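Local structure of histidine--tRNA ligase (Staphylococcus aureus, 1QE0) at residues L332-M337 with V346-H351; D339-Y344 with Q389-N394; N350-R353 with K358-K361. The protein joins L-histidine to its cognate tRNA at the expense of ATP, releasing AMP and diphosphate, and works as a homodimer of the class II synthetase family. One frame throughout, in Å; residues are numbered along the deposited sequence.

Contact 1: residues L332-M337 with V346-H351; sequences LFIVTM and VKLLNH
I334 reaches from strand 332-336 to L348 and L349 on helix 338-353, the first two elements of a beta-alpha-beta unit in the anticodon-binding domain. The contact is a compact example of how a helix is seated on a sheet: one branched residue on the strand enters between two leucines on a helical turn. The CG1 branch of I334 stands beside its backbone N (chi1 -62°) and runs on extended, carrying CD1 forward as the single atom of the strand that does the touching. On one flank it meets CD2 of L348, at 3.5 Å. On the other comes L349, whose side chain passes it in the opposite sense. A345 and L352 of the same helix also touch I334, as does K361 from segment 358-361.

The far side of the helix is looser in character. H351 is exposed, while K347 and N350 are partly so, and none of the three approaches the strand. Part of this outer surface is taken up by the second subunit, where V346 packs on Y241 and N350 on L245 of that chain. On the strand-facing side, the methyl carbons I334 CD1 and L349 CD1 lie 3.4 Å apart.

Contact 2: residues D339-Y344 with Q389-N394; sequences DQADRY and QELENN
L391 projects from helix 389-393 toward helix 339-344 and meets Q340, A341 and Y344 there, a worked case of two helices joined through one leucine. Apolar packing makes up most of the contact. CD2 of L391 settles against the backbone of the opposite helix, 3.5 Å from A341 CA, and the same methyl lies 4.0 Å from A341 CB. Q340 lends the aliphatic part of its side chain: CG is anti to the backbone N (chi1 179°) and the chain continues extended, so that it runs alongside the leucine in the opposite direction. This brings Q340 CG to 3.5 Å from L391 CD2, with the amide end of Q340 lying beyond, beside the same methyl.

A CH-pi contact involves the other branch. L391 CD1 sits over one face of the Y344 ring, 4.1 Å from the centroid of that ring and 17° off its normal, with CG as the nearest ring atom.

Both helices belong to the alpha/beta anticodon-binding domain, and here they pass at a short-segment axis distance of 10.2 Å with 65° between their directions. I386 of the central strand 382-386 touches A341, Y344 and L391 alike, placing the leucine directly against the sheet, while L411 touches both Y344 and L391.

Polar interactions lie around this apolar patch. N394, the first residue to leave the helix, has positive phi, and its OD1 accepts a hydrogen bond from the backbone N of D412. On the other helix, D342 turns from L391: its OD2 is bonded to T336 OG1 and forms a salt bridge with K361. D342 and R343 also pack on Y241 of the second subunit.

Contact 3: residues N350-R353 with K358-K361; sequences NHLR and KADK
L352 and R353 close a helix whose chain then doubles back into the strand of A359 and D360, bringing the CA atoms of R353 and K358 to 6.2 Å. The apolar half of the contact is small: L352 CD1 meets the methyl of A359, CB, at 3.7 Å. R353 supplies the polar half. Its CG stands beside the backbone N (chi1 -60°), and the chain extends from there to NE, carrying the guanidinium back alongside the last turn and across to strand 359-361. NH2 donates to the backbone O of A359 at 2.9 Å, with an N-H...O angle of 150°.

This is the return from helix to strand in the beta-alpha-beta unit 332-361, where side chains of the last helical turn meet the strand that follows. NH2 of R353 also forms a salt bridge with OD2 of D360; the carboxylate and guanidinium planes are 55° apart, and the hydrogen bond within that pair is weak.

Both charges have further partners in the second subunit: R353 NH1 pairs with E142 and D360 OD2 with K103 of that chain. NE of R353 donates to the backbone O of F32, again of the second subunit.

How the contacts relate
Followed from the N terminus, strand 332-336 leads into helix 338-353, and contact 1 closes this short loop by laying the helix on the strand. Contact 3 begins where contact 1 ends, sharing N350 and H351, and closes the tighter turn into strand 359-361, the parallel neighbour of strand 332-336. Contact 2 starts within the span of contact 1 and runs on to helix 388-393, so the two cross; contact 3 is nested inside its long loop. Helix 338-353 thus serves all three, tying both strands and helix 388-393 together beside the second subunit.

Contact 1: residues L332-M337 with V346-H351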
ATOM      1  N   LEU A 332      18.879   4.980 -19.156  1.00  5.90           N
ATOM      2  CA  LEU A 332      19.407   5.208 -20.483  1.00  5.56           C
ATOM      3  C   LEU A 332      18.373   5.766 -21.406  1.00  9.75           C
ATOM      4  O   LEU A 332      17.303   5.170 -21.528  1.00 15.09           O
ATOM      5  CB  LEU A 332      19.801   3.867 -21.084  1.00  7.23           C
ATOM      6  CG  LEU A 332      20.894   3.770 -22.152  1.00 12.57           C
ATOM      7  CD1 LEU A 332      20.611   2.559 -23.014  1.00 10.91           C
ATOM      8  CD2 LEU A 332      20.994   5.025 -23.008  1.00 15.22           C
ATOM      9  N   PHE A 333      18.669   6.891 -22.057  1.00  8.79           N
ATOM     10  CA  PHE A 333      17.734   7.412 -23.036  1.00  9.66           C
ATOM     11  C   PHE A 333      18.374   7.228 -24.420  1.00 11.08           C
ATOM     12  O   PHE A 333      19.563   7.555 -24.620  1.00 11.43           O
ATOM     13  CB  PHE A 333      17.335   8.849 -22.772  1.00  3.39           C
ATOM     14  CG  PHE A 333      16.171   9.307 -23.625  1.00  2.00           C
ATOM     15  CD1 PHE A 333      14.882   9.151 -23.181  1.00  2.00           C
ATOM     16  CD2 PHE A 333      16.379   9.894 -24.874  1.00  3.55           C
ATOM     17  CE1 PHE A 333      13.819   9.569 -23.951  1.00  2.00           C
ATOM     18  CE2 PHE A 333      15.305  10.319 -25.658  1.00  4.04           C
ATOM     19  CZ  PHE A 333      14.023  10.159 -25.197  1.00  2.00           C
ATOM     20  N   ILE A 334      17.621   6.602 -25.326  1.00 10.05           N
ATOM     21  CA  ILE A 334      18.087   6.312 -26.679  1.00  9.15           C
ATOM     22  C   ILE A 334      17.663   7.367 -27.701  1.00  9.15           C
ATOM     23  O   ILE A 334      16.461   7.594 -27.911  1.00  5.94           O
ATOM     24  CB  ILE A 334      17.599   4.922 -27.110  1.00  8.94           C
ATOM     25  CG1 ILE A 334      18.185   3.865 -26.168  1.00 12.02           C
ATOM     26  CG2 ILE A 334      18.007   4.616 -28.516  1.00  6.76           C
ATOM     27  CD1 ILE A 334      17.566   2.514 -26.333  1.00  3.78           C
ATOM     28  N   VAL A 335      18.679   8.038 -28.264  1.00  9.45           N
ATOM     29  CA  VAL A 335      18.546   9.079 -29.279  1.00  9.63           C
ATOM     30  C   VAL A 335      18.873   8.397 -30.585  1.00 13.27           C
ATOM     31  O   VAL A 335      19.965   7.842 -30.717  1.00 12.87           O
ATOM     32  CB  VAL A 335      19.594  10.153 -29.074  1.00 12.65           C
ATOM     33  CG1 VAL A 335      19.537  11.169 -30.218  1.00 13.02           C
ATOM     34  CG2 VAL A 335      19.411  10.803 -27.713  1.00  7.57           C
ATOM     35  N   THR A 336      17.939   8.415 -31.540  1.00 17.31           N
ATOM     36  CA  THR A 336      18.125   7.750 -32.849  1.00 18.39           C
ATOM     37  C   THR A 336      18.068   8.677 -34.062  1.00 20.20           C
ATOM     38  O   THR A 336      17.348   9.686 -34.062  1.00 19.45           O
ATOM     39  CB  THR A 336      17.088   6.669 -33.049  1.00 14.93           C
ATOM     40  OG1 THR A 336      15.791   7.204 -32.748  1.00 17.16           O
ATOM     41  CG2 THR A 336      17.365   5.499 -32.131  1.00 17.63           C
ATOM     42  N   MET A 337      18.816   8.319 -35.104  1.00 22.91           N
ATOM     43  CA  MET A 337      18.868   9.116 -36.328  1.00 23.80           C
ATOM     44  C   MET A 337      18.305   8.337 -37.488  1.00 23.18           C
ATOM     45  O   MET A 337      18.904   7.370 -37.944  1.00 22.53           O
ATOM     46  CB  MET A 337      20.306   9.511 -36.650  1.00 27.48           C
ATOM     47  CG  MET A 337      21.035  10.158 -35.494  1.00 30.28           C
ATOM     48  SD  MET A 337      20.000  11.387 -34.746  1.00 37.02           S
ATOM     49  CE  MET A 337      20.462  12.779 -35.709  1.00 37.82           C
ATOM     50  N   VAL A 346      13.959   0.111 -31.039  1.00 13.53           N
ATOM     51  CA  VAL A 346      12.769  -0.615 -30.555  1.00 11.08           C
ATOM     52  C   VAL A 346      13.109  -1.977 -29.981  1.00  8.01           C
ATOM     53  O   VAL A 346      12.712  -2.278 -28.870  1.00 11.64           O
ATOM     54  CB  VAL A 346      11.630  -0.730 -31.625  1.00 12.42           C
ATOM     55  CG1 VAL A 346      10.478  -1.545 -31.084  1.00  8.87           C
ATOM     56  CG2 VAL A 346      11.092   0.648 -31.961  1.00 10.87           C
ATOM     57  N   LYS A 347      13.852  -2.790 -30.717  1.00  7.91           N
ATOM     58  CA  LYS A 347      14.268  -4.085 -30.215  1.00  6.89           C
ATOM     59  C   LYS A 347      15.158  -3.840 -28.984  1.00  7.93           C
ATOM     60  O   LYS A 347      14.972  -4.462 -27.942  1.00 10.53           O
ATOM     61  CB  LYS A 347      15.093  -4.833 -31.257  1.00 15.57           C
ATOM     62  CG  LYS A 347      14.524  -4.901 -32.671  1.00 17.96           C
ATOM     63  CD  LYS A 347      15.480  -5.699 -33.561  1.00 21.52           C
ATOM     64  CE  LYS A 347      15.158  -5.545 -35.022  1.00 25.01           C
ATOM     65  NZ  LYS A 347      15.757  -4.350 -35.654  1.00 32.81           N
ATOM     66  N   LEU A 348      16.100  -2.907 -29.101  1.00  7.63           N
ATOM     67  CA  LEU A 348      17.024  -2.554 -28.007  1.00  8.21           C
ATOM     68  C   LEU A 348      16.312  -2.264 -26.685  1.00  8.36           C
ATOM     69  O   LEU A 348      16.675  -2.786 -25.642  1.00 12.95           O
ATOM     70  CB  LEU A 348      17.873  -1.339 -28.395  1.00  5.80           C
ATOM     71  CG  LEU A 348      18.967  -0.864 -27.425  1.00  5.67           C
ATOM     72  CD1 LEU A 348      19.958  -1.990 -27.161  1.00  9.25           C
ATOM     73  CD2 LEU A 348      19.713   0.341 -27.978  1.00  2.00           C
ATOM     74  N   LEU A 349      15.309  -1.404 -26.748  1.00  8.97           N
ATOM     75  CA  LEU A 349      14.500  -1.000 -25.610  1.00  4.43           C
ATOM     76  C   LEU A 349      13.856  -2.210 -24.967  1.00  6.69           C
ATOM     77  O   LEU A 349      13.850  -2.357 -23.753  1.00  8.95           O
ATOM     78  CB  LEU A 349      13.410  -0.102 -26.114  1.00  2.00           C
ATOM     79  CG  LEU A 349      13.236   1.139 -25.333  1.00  2.00           C
ATOM     80  CD1 LEU A 349      14.560   1.671 -25.098  1.00  4.29           C
ATOM     81  CD2 LEU A 349      12.430   2.102 -26.158  1.00  8.09           C
ATOM     82  N   ASN A 350      13.226  -3.027 -25.797  1.00  5.99           N
ATOM     83  CA  ASN A 350      12.568  -4.233 -25.347  1.00  7.48           C
ATOM     84  C   ASN A 350      13.623  -5.068 -24.628  1.00 10.82           C
ATOM     85  O   ASN A 350      13.374  -5.649 -23.573  1.00 16.89           O
ATOM     86  CB  ASN A 350      12.049  -4.953 -26.579  1.00 13.34           C
ATOM     87  CG  ASN A 350      11.807  -6.424 -26.357  1.00 20.32           C
ATOM     88  OD1 ASN A 350      10.932  -6.799 -25.572  1.00 23.19           O
ATOM     89  ND2 ASN A 350      12.560  -7.275 -27.075  1.00 19.14           N
ATOM     90  N   HIS A 351      14.848  -5.024 -25.142  1.00 10.30           N
ATOM     91  CA  HIS A 351      15.955  -5.788 -24.564  1.00  9.09           C
ATOM     92  C   HIS A 351      16.343  -5.318 -23.184  1.00  6.95           C
ATOM     93  O   HIS A 351      16.429  -6.083 -22.230  1.00  6.55           O
ATOM     94  CB  HIS A 351      17.191  -5.701 -25.455  1.00 18.40           C
ATOM     95  CG  HIS A 351      17.902  -7.007 -25.598  1.00 36.62           C
ATOM     96  ND1 HIS A 351      18.986  -7.372 -24.808  1.00 35.61           N
ATOM     97  CD2 HIS A 351      17.573  -8.090 -26.336  1.00 43.63           C
ATOM     98  CE1 HIS A 351      19.275  -8.633 -25.057  1.00 46.37           C
ATOM     99  NE2 HIS A 351      18.437  -9.096 -25.977  1.00 54.06           N
TER

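Contact 2: residues D339-Y344 with Q389-N394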
ATOM      1  N   ASP A 339      15.060   6.191 -39.665  1.00 40.11           N
ATOM      2  CA  ASP A 339      14.316   4.931 -39.524  1.00 36.90           C
ATOM      3  C   ASP A 339      15.046   3.682 -39.146  1.00 36.46           C
ATOM      4  O   ASP A 339      14.604   2.988 -38.239  1.00 38.32           O
ATOM      5  CB  ASP A 339      13.505   4.643 -40.773  1.00 39.10           C
ATOM      6  CG  ASP A 339      12.470   5.704 -41.039  1.00 48.14           C
ATOM      7  OD1 ASP A 339      11.726   6.068 -40.089  1.00 52.66           O
ATOM      8  OD2 ASP A 339      12.418   6.184 -42.196  1.00 49.56           O
ATOM      9  N   GLN A 340      16.134   3.376 -39.851  1.00 36.11           N
ATOM     10  CA  GLN A 340      16.922   2.166 -39.574  1.00 33.89           C
ATOM     11  C   GLN A 340      17.342   2.122 -38.120  1.00 31.36           C
ATOM     12  O   GLN A 340      16.997   1.198 -37.400  1.00 27.85           O
ATOM     13  CB  GLN A 340      18.165   2.098 -40.474  1.00 38.58           C
ATOM     14  CG  GLN A 340      19.059   0.867 -40.227  1.00 44.19           C
ATOM     15  CD  GLN A 340      20.275   0.783 -41.161  1.00 46.86           C
ATOM     16  OE1 GLN A 340      20.298  -0.025 -42.088  1.00 52.71           O
ATOM     17  NE2 GLN A 340      21.295   1.593 -40.897  1.00 43.01           N
ATOM     18  N   ALA A 341      18.027   3.175 -37.687  1.00 32.97           N
ATOM     19  CA  ALA A 341      18.507   3.288 -36.327  1.00 28.17           C
ATOM     20  C   ALA A 341      17.333   3.288 -35.376  1.00 27.33           C
ATOM     21  O   ALA A 341      17.371   2.618 -34.344  1.00 31.44           O
ATOM     22  CB  ALA A 341      19.308   4.549 -36.169  1.00 30.78           C
ATOM     23  N   ASP A 342      16.271   4.000 -35.730  1.00 22.16           N
ATOM     24  CA  ASP A 342      15.107   4.039 -34.868  1.00 24.88           C
ATOM     25  C   ASP A 342      14.398   2.709 -34.649  1.00 25.29           C
ATOM     26  O   ASP A 342      13.897   2.431 -33.558  1.00 26.90           O
ATOM     27  CB  ASP A 342      14.087   5.024 -35.366  1.00 26.87           C
ATOM     28  CG  ASP A 342      12.909   5.083 -34.457  1.00 38.48           C
ATOM     29  OD1 ASP A 342      11.858   4.517 -34.833  1.00 47.88           O
ATOM     30  OD2 ASP A 342      13.066   5.627 -33.333  1.00 42.58           O
ATOM     31  N   ARG A 343      14.290   1.915 -35.704  1.00 25.67           N
ATOM     32  CA  ARG A 343      13.633   0.633 -35.598  1.00 22.01           C
ATOM     33  C   ARG A 343      14.484  -0.326 -34.816  1.00 17.75           C
ATOM     34  O   ARG A 343      13.973  -1.295 -34.282  1.00 20.88           O
ATOM     35  CB  ARG A 343      13.280   0.090 -36.974  1.00 24.46           C
ATOM     36  CG  ARG A 343      12.143   0.872 -37.608  1.00 34.56           C
ATOM     37  CD  ARG A 343      11.603   0.164 -38.819  1.00 40.94           C
ATOM     38  NE  ARG A 343      12.463   0.380 -39.975  1.00 50.56           N
ATOM     39  CZ  ARG A 343      12.229   1.289 -40.916  1.00 54.33           C
ATOM     40  NH1 ARG A 343      13.071   1.407 -41.934  1.00 57.99           N
ATOM     41  NH2 ARG A 343      11.156   2.082 -40.836  1.00 54.87           N
ATOM     42  N   TYR A 344      15.770  -0.008 -34.698  1.00 13.40           N
ATOM     43  CA  TYR A 344      16.697  -0.827 -33.940  1.00 13.25           C
ATOM     44  C   TYR A 344      16.551  -0.501 -32.461  1.00 15.87           C
ATOM     45  O   TYR A 344      16.752  -1.352 -31.600  1.00 16.96           O
ATOM     46  CB  TYR A 344      18.123  -0.529 -34.349  1.00 13.96           C
ATOM     47  CG  TYR A 344      19.115  -1.295 -33.521  1.00 15.68           C
ATOM     48  CD1 TYR A 344      19.419  -2.604 -33.825  1.00 17.63           C
ATOM     49  CD2 TYR A 344      19.732  -0.709 -32.413  1.00 17.58           C
ATOM     50  CE1 TYR A 344      20.302  -3.308 -33.062  1.00 20.95           C
ATOM     51  CE2 TYR A 344      20.621  -1.406 -31.640  1.00  4.45           C
ATOM     52  CZ  TYR A 344      20.902  -2.694 -31.974  1.00 18.90           C
ATOM     53  OH  TYR A 344      21.847  -3.379 -31.265  1.00 29.93           O
ATOM     54  N   GLN A 389      25.907   5.076 -38.878  1.00 22.26           N
ATOM     55  CA  GLN A 389      27.332   4.794 -38.798  1.00 24.75           C
ATOM     56  C   GLN A 389      27.609   3.902 -37.606  1.00 25.63           C
ATOM     57  O   GLN A 389      28.383   2.959 -37.699  1.00 24.41           O
ATOM     58  CB  GLN A 389      28.181   6.063 -38.765  1.00 30.41           C
ATOM     59  CG  GLN A 389      27.710   7.125 -37.799  1.00 48.62           C
ATOM     60  CD  GLN A 389      28.686   8.314 -37.709  1.00 59.07           C
ATOM     61  OE1 GLN A 389      29.893   8.134 -37.801  1.00 59.31           O
ATOM     62  NE2 GLN A 389      28.150   9.529 -37.537  1.00 64.62           N
ATOM     63  N   GLU A 390      26.893   4.147 -36.513  1.00 28.84           N
ATOM     64  CA  GLU A 390      27.027   3.360 -35.278  1.00 30.33           C
ATOM     65  C   GLU A 390      26.456   1.959 -35.502  1.00 30.13           C
ATOM     66  O   GLU A 390      26.922   0.970 -34.929  1.00 28.37           O
ATOM     67  CB  GLU A 390      26.256   4.020 -34.122  1.00 25.48           C
ATOM     68  CG  GLU A 390      26.833   5.348 -33.632  1.00 24.08           C
ATOM     69  CD  GLU A 390      26.403   6.573 -34.454  1.00 29.82           C
ATOM     70  OE1 GLU A 390      25.468   6.485 -35.269  1.00 28.14           O
ATOM     71  OE2 GLU A 390      26.986   7.663 -34.265  1.00 35.52           O
ATOM     72  N   LEU A 391      25.462   1.887 -36.376  1.00 30.25           N
ATOM     73  CA  LEU A 391      24.785   0.643 -36.676  1.00 32.75           C
ATOM     74  C   LEU A 391      25.686  -0.319 -37.401  1.00 36.82           C
ATOM     75  O   LEU A 391      25.519  -1.519 -37.286  1.00 40.19           O
ATOM     76  CB  LEU A 391      23.516   0.923 -37.485  1.00 27.00           C
ATOM     77  CG  LEU A 391      22.209   0.302 -36.993  1.00 22.36           C
ATOM     78  CD1 LEU A 391      22.233   0.091 -35.500  1.00 17.38           C
ATOM     79  CD2 LEU A 391      21.066   1.195 -37.387  1.00 17.83           C
ATOM     80  N   GLU A 392      26.657   0.198 -38.135  1.00 41.54           N
ATOM     81  CA  GLU A 392      27.553  -0.685 -38.855  1.00 47.00           C
ATOM     82  C   GLU A 392      28.827  -0.986 -38.084  1.00 46.80           C
ATOM     83  O   GLU A 392      29.161  -2.148 -37.871  1.00 50.61           O
ATOM     84  CB  GLU A 392      27.846  -0.140 -40.248  1.00 50.40           C
ATOM     85  CG  GLU A 392      28.149   1.328 -40.284  1.00 62.42           C
ATOM     86  CD  GLU A 392      28.417   1.847 -41.687  1.00 68.01           C
ATOM     87  OE1 GLU A 392      28.310   3.083 -41.892  1.00 73.28           O
ATOM     88  OE2 GLU A 392      28.740   1.028 -42.578  1.00 67.86           O
ATOM     89  N   ASN A 393      29.524   0.050 -37.639  1.00 43.76           N
ATOM     90  CA  ASN A 393      30.746  -0.142 -36.869  1.00 42.63           C
ATOM     91  C   ASN A 393      30.467  -0.999 -35.623  1.00 43.16           C
ATOM     92  O   ASN A 393      31.411  -1.511 -35.013  1.00 47.81           O
ATOM     93  CB  ASN A 393      31.304   1.198 -36.362  1.00 44.65           C
ATOM     94  CG  ASN A 393      31.725   2.142 -37.466  1.00 42.19           C
ATOM     95  OD1 ASN A 393      31.213   3.252 -37.566  1.00 41.39           O
ATOM     96  ND2 ASN A 393      32.710   1.736 -38.255  1.00 43.55           N
ATOM     97  N   ASN A 394      29.191  -1.126 -35.236  1.00 38.30           N
ATOM     98  CA  ASN A 394      28.779  -1.857 -34.035  1.00 33.80           C
ATOM     99  C   ASN A 394      29.524  -1.274 -32.835  1.00 34.48           C
ATOM    100  O   ASN A 394      30.217  -1.977 -32.106  1.00 36.86           O
ATOM    101  CB  ASN A 394      29.047  -3.359 -34.148  1.00 31.50           C
ATOM    102  CG  ASN A 394      28.644  -4.146 -32.876  1.00 31.75           C
ATOM    103  OD1 ASN A 394      27.652  -3.840 -32.212  1.00 33.51           O
ATOM    104  ND2 ASN A 394      29.429  -5.153 -32.540  1.00 28.12           N
TER

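Contact 3: residues N350-R353 with K358-K361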
ATOM      1  N   ASN A 350      13.226  -3.027 -25.797  1.00  5.99           N
ATOM      2  CA  ASN A 350      12.568  -4.233 -25.347  1.00  7.48           C
ATOM      3  C   ASN A 350      13.623  -5.068 -24.628  1.00 10.82           C
ATOM      4  O   ASN A 350      13.374  -5.649 -23.573  1.00 16.89           O
ATOM      5  CB  ASN A 350      12.049  -4.953 -26.579  1.00 13.34           C
ATOM      6  CG  ASN A 350      11.807  -6.424 -26.357  1.00 20.32           C
ATOM      7  OD1 ASN A 350      10.932  -6.799 -25.572  1.00 23.19           O
ATOM      8  ND2 ASN A 350      12.560  -7.275 -27.075  1.00 19.14           N
ATOM      9  N   HIS A 351      14.848  -5.024 -25.142  1.00 10.30           N
ATOM     10  CA  HIS A 351      15.955  -5.788 -24.564  1.00  9.09           C
ATOM     11  C   HIS A 351      16.343  -5.318 -23.184  1.00  6.95           C
ATOM     12  O   HIS A 351      16.429  -6.083 -22.230  1.00  6.55           O
ATOM     13  CB  HIS A 351      17.191  -5.701 -25.455  1.00 18.40           C
ATOM     14  CG  HIS A 351      17.902  -7.007 -25.598  1.00 36.62           C
ATOM     15  ND1 HIS A 351      18.986  -7.372 -24.808  1.00 35.61           N
ATOM     16  CD2 HIS A 351      17.573  -8.090 -26.336  1.00 43.63           C
ATOM     17  CE1 HIS A 351      19.275  -8.633 -25.057  1.00 46.37           C
ATOM     18  NE2 HIS A 351      18.437  -9.096 -25.977  1.00 54.06           N
ATOM     19  N   LEU A 352      16.654  -4.044 -23.120  1.00  5.00           N
ATOM     20  CA  LEU A 352      17.059  -3.438 -21.893  1.00  7.09           C
ATOM     21  C   LEU A 352      15.971  -3.618 -20.852  1.00 10.38           C
ATOM     22  O   LEU A 352      16.261  -4.118 -19.788  1.00 19.97           O
ATOM     23  CB  LEU A 352      17.360  -1.964 -22.129  1.00  6.42           C
ATOM     24  CG  LEU A 352      18.491  -1.633 -23.103  1.00  2.00           C
ATOM     25  CD1 LEU A 352      18.478  -0.183 -23.335  1.00  2.00           C
ATOM     26  CD2 LEU A 352      19.815  -2.044 -22.575  1.00  2.00           C
ATOM     27  N   ARG A 353      14.715  -3.307 -21.178  1.00  9.15           N
ATOM     28  CA  ARG A 353      13.605  -3.425 -20.232  1.00  5.79           C
ATOM     29  C   ARG A 353      13.420  -4.834 -19.691  1.00  9.19           C
ATOM     30  O   ARG A 353      13.044  -5.033 -18.537  1.00  6.34           O
ATOM     31  CB  ARG A 353      12.333  -2.916 -20.862  1.00  2.00           C
ATOM     32  CG  ARG A 353      12.467  -1.490 -21.251  1.00  2.00           C
ATOM     33  CD  ARG A 353      11.169  -0.900 -21.808  1.00  3.14           C
ATOM     34  NE  ARG A 353      11.202   0.563 -21.805  1.00  2.00           N
ATOM     35  CZ  ARG A 353      10.580   1.343 -22.676  1.00  2.00           C
ATOM     36  NH1 ARG A 353       9.863   0.810 -23.629  1.00  2.15           N
ATOM     37  NH2 ARG A 353      10.685   2.662 -22.602  1.00  2.00           N
ATOM     38  N   LYS A 358      16.274   0.758 -16.784  1.00 13.79           N
ATOM     39  CA  LYS A 358      15.182   1.692 -17.067  1.00 14.09           C
ATOM     40  C   LYS A 358      15.611   2.464 -18.285  1.00 16.10           C
ATOM     41  O   LYS A 358      16.553   3.243 -18.186  1.00 16.01           O
ATOM     42  CB  LYS A 358      14.965   2.678 -15.931  1.00  8.05           C
ATOM     43  CG  LYS A 358      14.450   2.063 -14.702  1.00  2.00           C
ATOM     44  CD  LYS A 358      15.465   2.135 -13.627  1.00  9.05           C
ATOM     45  CE  LYS A 358      15.467   3.474 -12.950  1.00 13.65           C
ATOM     46  NZ  LYS A 358      16.528   3.579 -11.868  1.00 18.14           N
ATOM     47  N   ALA A 359      14.927   2.275 -19.412  1.00 14.74           N
ATOM     48  CA  ALA A 359      15.314   2.955 -20.636  1.00 14.49           C
ATOM     49  C   ALA A 359      14.114   3.560 -21.314  1.00 16.55           C
ATOM     50  O   ALA A 359      12.976   3.278 -20.940  1.00 19.39           O
ATOM     51  CB  ALA A 359      16.028   1.982 -21.579  1.00  7.85           C
ATOM     52  N   ASP A 360      14.359   4.465 -22.253  1.00 14.35           N
ATOM     53  CA  ASP A 360      13.273   5.071 -22.999  1.00  8.95           C
ATOM     54  C   ASP A 360      13.869   5.719 -24.187  1.00  8.69           C
ATOM     55  O   ASP A 360      15.043   6.016 -24.192  1.00 14.59           O
ATOM     56  CB  ASP A 360      12.476   6.062 -22.191  1.00  4.24           C
ATOM     57  CG  ASP A 360      11.007   6.011 -22.535  1.00  4.12           C
ATOM     58  OD1 ASP A 360      10.211   6.843 -22.035  1.00  2.00           O
ATOM     59  OD2 ASP A 360      10.637   5.124 -23.327  1.00  4.89           O
ATOM     60  N   LYS A 361      13.090   5.812 -25.246  1.00 10.03           N
ATOM     61  CA  LYS A 361      13.554   6.389 -26.488  1.00  7.39           C
ATOM     62  C   LYS A 361      12.657   7.559 -26.836  1.00  8.73           C
ATOM     63  O   LYS A 361      11.867   8.012 -26.008  1.00  7.71           O
ATOM     64  CB  LYS A 361      13.548   5.329 -27.594  1.00  5.79           C
ATOM     65  CG  LYS A 361      12.165   4.867 -28.033  1.00 14.13           C
ATOM     66  CD  LYS A 361      12.204   3.814 -29.136  1.00 11.38           C
ATOM     67  CE  LYS A 361      12.772   4.376 -30.411  1.00  6.98           C
ATOM     68  NZ  LYS A 361      11.937   5.489 -30.824  1.00 13.01           N
TER